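Local structure of kinase-associated protein B (Bacillus cereus, 1Y71) at residues L95-A98 / L99-M103; S111-A114 / E115-E119. The protein is of unknown function but probably works in association with a protein kinase, and joins an SH3-like antiparallel sheet to two C-terminal helices. One frame throughout, in Å; residues are numbered along the deposited sequence.

Overall arrangement
Both contacts are local, made between side chains and backbone about one turn apart within a single helix, and together they illustrate how helical chemistry varies with position. Contact 1 takes up most of helix 91-104, its centre about 10 Å from that of the chain, with two buried leucines and a buried alanine beside a charged pair. Contact 2 opens helix 112-127, the next helix in the chain, its centre about 20 Å out; both are partly buried, contact 2 nearer the surface. Here a serine cap, a serine-to-backbone bond and a phenylalanine ring do the work. The centres are about 15 Å apart, yet the helices meet where Met103 CB packs on Leu118 CD1 at 3.8 Å.

Contact 1 of 2, residues L95-A98 / L99-M103; sequences LKLA and LETQM
Lys96 and Glu100, one helical turn apart, illustrate how an i to i+4 salt bridge is built over the backbone beneath it. The side chain of Glu100 can be followed outward from its root. Glu100 CB sits 3.6 Å from Lys96 O, the carbonyl that takes the backbone hydrogen bond of Glu100 itself, and Glu100 CG stays as near, at 3.5 Å from the same Lys96 O. CG stands beside the backbone N (chi1 -77°), which turns the chain back toward the preceding turn. Glu100 CD then comes within 3.3 Å of Lys96 NZ, and at the tip Glu100 OE2 receives Lys96 NZ through its syn lone pair, at a modelled 2.5 Å that is unusually short and whose exact value carries little weight. OE1 lies farther off. The lysine arrives with its chain straight as far as CE and bent only at the last torsion (chi4 -64°), so that Lys96 CE also passes 3.4 Å from Glu100 OE2. A second ammonium, Lys125 of helix 112-127, makes a long, weak ion pair with the same oxygen.

The rest is the regular i to i+4 pattern of an alpha helix. Leu99 N bonds to Leu95 O at 3.0 Å, and Thr101 N to Leu97 O at 2.9 Å. Leu99 packs on Leu121 of helix 112-127, while the side-chain NE2 of Gln102 is hydrogen-bonded to Pro46 O. Leu95, Ala98 and Leu99 are thus buried as the charged pair bridges successive turns on a less buried side, the arrangement characteristic of an amphipathic helix, here one arm of the C-terminal helical hairpin.

Contact 2 of 2, residues S111-A114 / E115-E119; sequences SPFA and ERSLE
The Phe113 ring carries the hydroxyl of Ser117 on one of its faces: Ser117 OG stands 3.3 Å above the ring plane, over the centre, and its nearest carbons include Phe113 CZ, at 3.4 Å from Ser117 OG. CG of the phenylalanine is anti to its backbone N (chi1 171°), a setting that turns one ring face to the hydroxyl of Ser117, one turn on. Ser117 OG stands beside its own backbone N (chi1 -63°) and turns back to Phe113, giving its proton to Phe113 O, 2.8 Å from Ser117 OG. It reaches that oxygen from above the carbonyl plane, not on a lone pair. Ser117 N bonds to Phe113 O as well, at 2.8 Å, and comes from the opposite face. Two donors of one residue therefore grip a single acceptor.

Another flat group, the guanidinium of Arg116, forms a salt bridge through NH1 with Glu119 OE2, 3.3 Å from Arg116 NH1, in which the hydrogen bond is weak; the arginine side chain also touches Phe62.

At the start of the helix, Ser111 is the N-cap. Ser111 OG accepts from Ala114 N at 3.1 Å and is itself hydrogen-bonded to Asp109, and the main-chain oxygen receives Glu115 N, 3.2 Å from Ser111 O. Ala114 and Ser117 pack against Phe106.

Because the Ser117 proton points to a carbonyl, the oxygen probably meets the ring as a van der Waals neighbour rather than as an O-H donor to its pi cloud. The serines thus serve the helix in complementary ways, Ser111 by accepting a first-turn amide and Ser117 by donating to a carbonyl one turn back.

Contact 1 of 2, residues L95-A98 / L99-M103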
loop_
_atom_site.group_PDB
_atom_site.type_symbol
_atom_site.label_atom_id
_atom_site.label_comp_id
_atom_site.label_asym_id
_atom_site.label_seq_id
_atom_site.Cartn_x
_atom_site.Cartn_y
_atom_site.Cartn_z
ATOM N N LEU B 95 7.818 6.877 -1.764
ATOM C CA LEU B 95 8.295 8.234 -2.068
ATOM C C LEU B 95 9.793 8.337 -1.872
ATOM O O LEU B 95 10.524 8.926 -2.721
ATOM C CB LEU B 95 7.558 9.267 -1.214
ATOM C CG LEU B 95 7.934 10.768 -1.294
ATOM C CD1 LEU B 95 7.800 11.259 -2.753
ATOM C CD2 LEU B 95 7.059 11.650 -0.316
ATOM N N LYS B 96 10.262 7.784 -0.745
ATOM C CA LYS B 96 11.700 7.733 -0.465
ATOM C C LYS B 96 12.441 7.013 -1.612
ATOM O O LYS B 96 13.446 7.519 -2.137
ATOM C CB LYS B 96 11.966 7.065 0.900
ATOM C CG LYS B 96 13.406 7.241 1.406
ATOM C CD LYS B 96 13.624 6.473 2.762
ATOM C CE LYS B 96 15.146 6.452 3.167
ATOM N NZ LYS B 96 15.994 5.689 2.157
ATOM N N LEU B 97 11.941 5.843 -1.986
ATOM C CA LEU B 97 12.505 5.069 -3.102
ATOM C C LEU B 97 12.470 5.801 -4.434
ATOM O O LEU B 97 13.519 5.949 -5.090
ATOM C CB LEU B 97 11.810 3.715 -3.242
ATOM C CG LEU B 97 12.298 2.785 -4.365
ATOM C CD1 LEU B 97 13.732 2.288 -4.084
ATOM C CD2 LEU B 97 11.363 1.584 -4.577
ATOM N N ALA B 98 11.295 6.275 -4.833
ATOM C CA ALA B 98 11.125 7.020 -6.083
ATOM C C ALA B 98 12.143 8.191 -6.197
ATOM O O ALA B 98 12.774 8.433 -7.239
ATOM C CB ALA B 98 9.684 7.545 -6.185
ATOM N N LEU B 99 12.316 8.894 -5.101
ATOM C CA LEU B 99 13.218 10.016 -5.042
ATOM C C LEU B 99 14.685 9.594 -5.175
ATOM O O LEU B 99 15.461 10.223 -5.917
ATOM C CB LEU B 99 13.008 10.755 -3.725
ATOM C CG LEU B 99 13.541 12.168 -3.647
ATOM C CD1 LEU B 99 12.843 13.016 -4.679
ATOM C CD2 LEU B 99 13.289 12.718 -2.185
ATOM N N GLU B 100 15.060 8.540 -4.462
ATOM C CA GLU B 100 16.448 8.040 -4.548
ATOM C C GLU B 100 16.753 7.570 -5.971
ATOM O O GLU B 100 17.832 7.883 -6.531
ATOM C CB GLU B 100 16.744 6.969 -3.498
ATOM C CG GLU B 100 16.951 7.596 -2.111
ATOM C CD GLU B 100 16.657 6.663 -0.953
ATOM O OE1 GLU B 100 16.338 5.460 -1.185
ATOM O OE2 GLU B 100 16.752 7.144 0.209
ATOM N N THR B 101 15.773 6.902 -6.588
ATOM C CA THR B 101 15.884 6.454 -7.984
ATOM C C THR B 101 16.134 7.608 -8.949
ATOM O O THR B 101 17.066 7.549 -9.787
ATOM C CB THR B 101 14.642 5.593 -8.403
ATOM O OG1 THR B 101 14.640 4.421 -7.607
ATOM C CG2 THR B 101 14.626 5.189 -9.887
ATOM N N GLN B 102 15.336 8.662 -8.819
ATOM C CA GLN B 102 15.481 9.824 -9.670
ATOM C C GLN B 102 16.836 10.509 -9.466
ATOM O O GLN B 102 17.497 10.923 -10.435
ATOM C CB GLN B 102 14.377 10.835 -9.405
ATOM C CG GLN B 102 14.394 12.025 -10.391
ATOM C CD GLN B 102 13.242 12.957 -10.157
ATOM O OE1 GLN B 102 12.561 12.871 -9.132
ATOM N NE2 GLN B 102 12.974 13.814 -11.113
HETATM N N MSE B 103 17.227 10.660 -8.210
HETATM C CA MSE B 103 18.533 11.219 -7.899
HETATM C C MSE B 103 19.671 10.417 -8.490
HETATM O O MSE B 103 20.565 10.997 -9.109
HETATM C CB MSE B 103 18.710 11.424 -6.404
HETATM C CG MSE B 103 17.838 12.554 -5.884
HETATM SE SE MSE B 103 18.128 12.973 -3.993
HETATM C CE MSE B 103 17.506 11.380 -3.161
#

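Contact 2 of 2, residues S111-A114 / E115-E119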
loop_
_atom_site.group_PDB
_atom_site.type_symbol
_atom_site.label_atom_id
_atom_site.label_comp_id
_atom_site.label_asym_id
_atom_site.label_seq_id
_atom_site.Cartn_x
_atom_site.Cartn_y
_atom_site.Cartn_z
ATOM N N SER B 111 25.263 17.540 -17.179
ATOM C CA SER B 111 24.521 18.729 -17.655
ATOM C C SER B 111 24.148 19.721 -16.540
ATOM O O SER B 111 24.009 19.335 -15.376
ATOM C CB SER B 111 23.244 18.293 -18.396
ATOM O OG SER B 111 22.297 17.690 -17.511
ATOM N N PRO B 112 23.958 21.011 -16.895
ATOM C CA PRO B 112 23.321 21.973 -15.976
ATOM C C PRO B 112 21.928 21.538 -15.468
ATOM O O PRO B 112 21.586 21.862 -14.324
ATOM C CB PRO B 112 23.213 23.239 -16.823
ATOM C CG PRO B 112 24.397 23.128 -17.767
ATOM C CD PRO B 112 24.396 21.675 -18.144
ATOM N N PHE B 113 21.161 20.808 -16.288
ATOM C CA PHE B 113 19.795 20.401 -15.904
ATOM C C PHE B 113 19.864 19.381 -14.772
ATOM O O PHE B 113 19.134 19.486 -13.782
ATOM C CB PHE B 113 18.983 19.842 -17.094
ATOM C CG PHE B 113 17.649 19.211 -16.680
ATOM C CD1 PHE B 113 16.512 19.996 -16.484
ATOM C CD2 PHE B 113 17.548 17.838 -16.477
ATOM C CE1 PHE B 113 15.284 19.406 -16.076
ATOM C CE2 PHE B 113 16.345 17.242 -16.074
ATOM C CZ PHE B 113 15.215 18.028 -15.876
ATOM N N ALA B 114 20.759 18.410 -14.920
ATOM C CA ALA B 114 21.059 17.447 -13.852
ATOM C C ALA B 114 21.489 18.137 -12.559
ATOM O O ALA B 114 20.965 17.808 -11.498
ATOM C CB ALA B 114 22.101 16.464 -14.310
ATOM N N GLU B 115 22.415 19.110 -12.648
ATOM C CA GLU B 115 22.902 19.835 -11.460
ATOM C C GLU B 115 21.751 20.461 -10.683
ATOM O O GLU B 115 21.603 20.256 -9.480
ATOM C CB GLU B 115 23.935 20.934 -11.803
ATOM C CG GLU B 115 24.720 21.402 -10.536
ATOM C CD GLU B 115 25.249 22.842 -10.603
ATOM O OE1 GLU B 115 25.377 23.412 -11.711
ATOM O OE2 GLU B 115 25.551 23.412 -9.521
ATOM N N ARG B 116 20.947 21.218 -11.418
ATOM C CA ARG B 116 19.857 21.992 -10.898
ATOM C C ARG B 116 18.775 21.050 -10.334
ATOM O O ARG B 116 18.256 21.298 -9.243
ATOM C CB ARG B 116 19.307 22.881 -12.031
ATOM C CG ARG B 116 18.746 24.239 -11.577
ATOM C CD ARG B 116 19.774 25.053 -10.785
ATOM N NE ARG B 116 19.178 26.179 -10.055
ATOM C CZ ARG B 116 19.870 27.045 -9.305
ATOM N NH1 ARG B 116 21.192 26.925 -9.166
ATOM N NH2 ARG B 116 19.240 28.040 -8.686
ATOM N N SER B 117 18.484 19.963 -11.060
ATOM C CA SER B 117 17.534 18.941 -10.599
ATOM C C SER B 117 17.979 18.278 -9.309
ATOM O O SER B 117 17.181 18.114 -8.396
ATOM C CB SER B 117 17.337 17.854 -11.647
ATOM O OG SER B 117 16.771 18.342 -12.843
ATOM N N LEU B 118 19.249 17.865 -9.238
ATOM C CA LEU B 118 19.765 17.183 -8.048
ATOM C C LEU B 118 19.651 18.085 -6.806
ATOM O O LEU B 118 19.179 17.646 -5.745
ATOM C CB LEU B 118 21.190 16.615 -8.278
ATOM C CG LEU B 118 21.742 15.710 -7.158
ATOM C CD1 LEU B 118 20.957 14.426 -7.062
ATOM C CD2 LEU B 118 23.236 15.368 -7.322
ATOM N N GLU B 119 20.017 19.356 -6.953
ATOM C CA GLU B 119 19.834 20.364 -5.890
ATOM C C GLU B 119 18.391 20.380 -5.385
ATOM O O GLU B 119 18.093 20.317 -4.178
ATOM C CB GLU B 119 20.102 21.765 -6.446
ATOM C CG GLU B 119 21.421 22.006 -7.186
ATOM C CD GLU B 119 21.802 23.504 -7.246
ATOM O OE1 GLU B 119 21.595 24.199 -6.225
ATOM O OE2 GLU B 119 22.315 23.988 -8.298
#